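Local coordinates for dTDP-4-dehydrorhamnose 3-epimerase (Streptomyces niveus, PDB 2C0Z), which catalyses the 3-epimerisation of a dTDP-4-keto-6-deoxy sugar, a step in making the deoxysugar of the antibiotic novobiocin, at residues A[78-83]-A[119-124]. Numbering follows the deposited sequence. Where two conformers were deposited one is given.
Sequences GQAKYV and AVYLSE
Lys-81 and Leu-122 form a hydrogen-bonded pair, as do Val-83 and Val-120, on two antiparallel strands whose axes run at 168° and come within 4.6 Å. Four N-H···O=C bonds join them, the shortest from Val-83 N to Val-120 O (2.8 Å). Between these pairs, the non-hydrogen-bonded Tyr-82 and Tyr-121 project from the other face and cross at about a right angle. CD2 of Tyr-82 packs on CB of Tyr-121 at 3.8 Å, while CE1 of Tyr-82 meets the methyl of Ala-119. With CG anti to the backbone N (chi1 169°), the Tyr-121 side chain reaches the Ala-80 methyl, CE1 lying 3.7 Å from CB. Phe-44 and Tyr-39 meet Tyr-121 and Tyr-82, respectively, edge-to-face, and Tyr-82 OH bonds to Trp-38 O.

On the face of Lys-81, Val-83 CG1, in the conformer given, rests 4.0 Å from Val-120 CB, the two valines side by side. Leu-122 CG lies between its backbone N and carbonyl carbon (chi1 51°), which brings CG and CD2 against Lys-81 CB. Where the regular pairing ends, a water within hydrogen-bonding distance of Gln-79 O (2.7 Å) and Ser-123 O links the two backbones.

The chemistry thus differs by face in this cupin sheet: aromatic packing on one, aliphatic contacts beside the probable active site on the other. Leu-122 packs against the base of the Lys-81 side chain, while the bent chain carries NZ away to Ser-143 OG, consistent with positioning the amine for its probable role in substrate binding; Lys-81 also touches Tyr-141, the probable proton donor.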
loop_
_atom_site.group_PDB
_atom_site.type_symbol
_atom_site.label_atom_id
_atom_site.label_comp_id
_atom_site.label_asym_id
_atom_site.label_seq_id
_atom_site.Cartn_x
_atom_site.Cartn_y
_atom_site.Cartn_z
ATOM N N GLY A 78 -3.375 -3.936 21.193
ATOM C CA GLY A 78 -2.842 -2.805 20.482
ATOM C C GLY A 78 -2.776 -3.056 18.993
ATOM O O GLY A 78 -2.907 -4.174 18.501
ATOM N N GLN A 79 -2.544 -1.982 18.278
ATOM C CA GLN A 79 -2.362 -2.026 16.831
ATOM C C GLN A 79 -1.463 -0.863 16.449
ATOM O O GLN A 79 -1.647 0.237 16.959
ATOM C CB GLN A 79 -3.704 -1.847 16.120
ATOM C CG GLN A 79 -3.608 -1.893 14.593
ATOM C CD GLN A 79 -4.869 -1.428 13.931
ATOM O OE1 GLN A 79 -5.103 -0.221 13.823
ATOM N NE2 GLN A 79 -5.699 -2.369 13.491
ATOM N N ALA A 80 -0.512 -1.117 15.574
ATOM C CA ALA A 80 0.290 -0.061 14.975
ATOM C C ALA A 80 -0.124 0.100 13.524
ATOM O O ALA A 80 -0.571 -0.846 12.909
ATOM C CB ALA A 80 1.722 -0.429 15.031
ATOM N N LYS A 81 0.034 1.307 13.005
ATOM C CA LYS A 81 -0.420 1.629 11.649
ATOM C C LYS A 81 0.650 2.422 10.923
ATOM O O LYS A 81 1.327 3.256 11.514
ATOM C CB LYS A 81 -1.696 2.498 11.679
ATOM C CG LYS A 81 -2.959 1.801 12.026
ATOM C CD LYS A 81 -4.147 2.797 11.843
ATOM C CE LYS A 81 -5.304 2.125 11.156
ATOM N NZ LYS A 81 -5.509 0.738 11.655
ATOM N N TYR A 82 0.739 2.197 9.623
ATOM C CA TYR A 82 1.683 2.869 8.738
ATOM C C TYR A 82 0.860 3.398 7.593
ATOM O O TYR A 82 0.337 2.632 6.788
ATOM C CB TYR A 82 2.732 1.838 8.319
ATOM C CG TYR A 82 4.008 2.343 7.688
ATOM C CD1 TYR A 82 4.046 2.646 6.347
ATOM C CD2 TYR A 82 5.170 2.498 8.431
ATOM C CE1 TYR A 82 5.217 3.094 5.741
ATOM C CE2 TYR A 82 6.336 2.929 7.850
ATOM C CZ TYR A 82 6.364 3.220 6.485
ATOM O OH TYR A 82 7.549 3.611 5.922
ATOM N N VAL A 83 0.734 4.717 7.534
ATOM C CA VAL A 83 -0.240 5.390 6.689
ATOM C C VAL A 83 0.401 6.317 5.672
ATOM O O VAL A 83 1.314 7.070 6.000
ATOM C CB VAL A 83 -1.357 6.083 7.498
ATOM C CG1 VAL A 83 -0.830 7.222 8.332
ATOM C CG2 VAL A 83 -2.494 6.546 6.586
ATOM N N ALA A 119 4.886 9.166 4.745
ATOM C CA ALA A 119 4.115 8.202 5.504
ATOM C C ALA A 119 4.280 8.537 6.992
ATOM O O ALA A 119 5.280 9.135 7.392
ATOM C CB ALA A 119 4.562 6.787 5.207
ATOM N N VAL A 120 3.293 8.134 7.784
ATOM C CA VAL A 120 3.367 8.239 9.216
ATOM C C VAL A 120 3.188 6.868 9.817
ATOM O O VAL A 120 2.273 6.141 9.438
ATOM C CB VAL A 120 2.326 9.234 9.776
ATOM C CG1 VAL A 120 2.236 9.161 11.275
ATOM C CG2 VAL A 120 2.649 10.647 9.377
ATOM N N TYR A 121 4.079 6.514 10.751
ATOM C CA TYR A 121 3.963 5.311 11.549
ATOM C C TYR A 121 3.516 5.718 12.943
ATOM O O TYR A 121 4.086 6.613 13.557
ATOM C CB TYR A 121 5.280 4.565 11.627
ATOM C CG TYR A 121 5.265 3.460 12.651
ATOM C CD1 TYR A 121 4.569 2.282 12.401
ATOM C CD2 TYR A 121 5.922 3.585 13.868
ATOM C CE1 TYR A 121 4.523 1.263 13.330
ATOM C CE2 TYR A 121 5.868 2.558 14.800
ATOM C CZ TYR A 121 5.160 1.410 14.516
ATOM O OH TYR A 121 5.120 0.350 15.429
ATOM N N LEU A 122 2.485 5.059 13.420
ATOM C CA LEU A 122 2.002 5.273 14.784
ATOM C C LEU A 122 1.903 3.977 15.540
ATOM O O LEU A 122 1.396 2.982 15.037
ATOM C CB LEU A 122 0.683 6.023 14.817
ATOM C CG LEU A 122 -0.460 5.530 13.969
ATOM C CD1 LEU A 122 -1.787 5.816 14.628
ATOM C CD2 LEU A 122 -0.426 6.183 12.591
ATOM N N SER A 123 2.450 4.002 16.741
ATOM C CA SER A 123 2.515 2.843 17.601
ATOM C C SER A 123 1.192 2.594 18.341
ATOM O O SER A 123 0.220 3.332 18.214
ATOM C CB SER A 123 3.608 3.074 18.673
ATOM O OG SER A 123 4.896 3.217 18.122
ATOM N N GLU A 124 1.181 1.543 19.150
ATOM C CA GLU A 124 0.007 1.171 19.912
ATOM C C GLU A 124 -0.415 2.279 20.877
ATOM O O GLU A 124 0.410 3.013 21.441
ATOM C CB GLU A 124 0.280 -0.125 20.685
ATOM C CG GLU A 124 0.673 -1.324 19.845
ATOM C CD GLU A 124 2.130 -1.391 19.338
ATOM O OE1 GLU A 124 2.994 -0.476 19.538
ATOM O OE2 GLU A 124 2.416 -2.419 18.668
HETATM O O HOH W 1 -1.653 2.775 15.959
#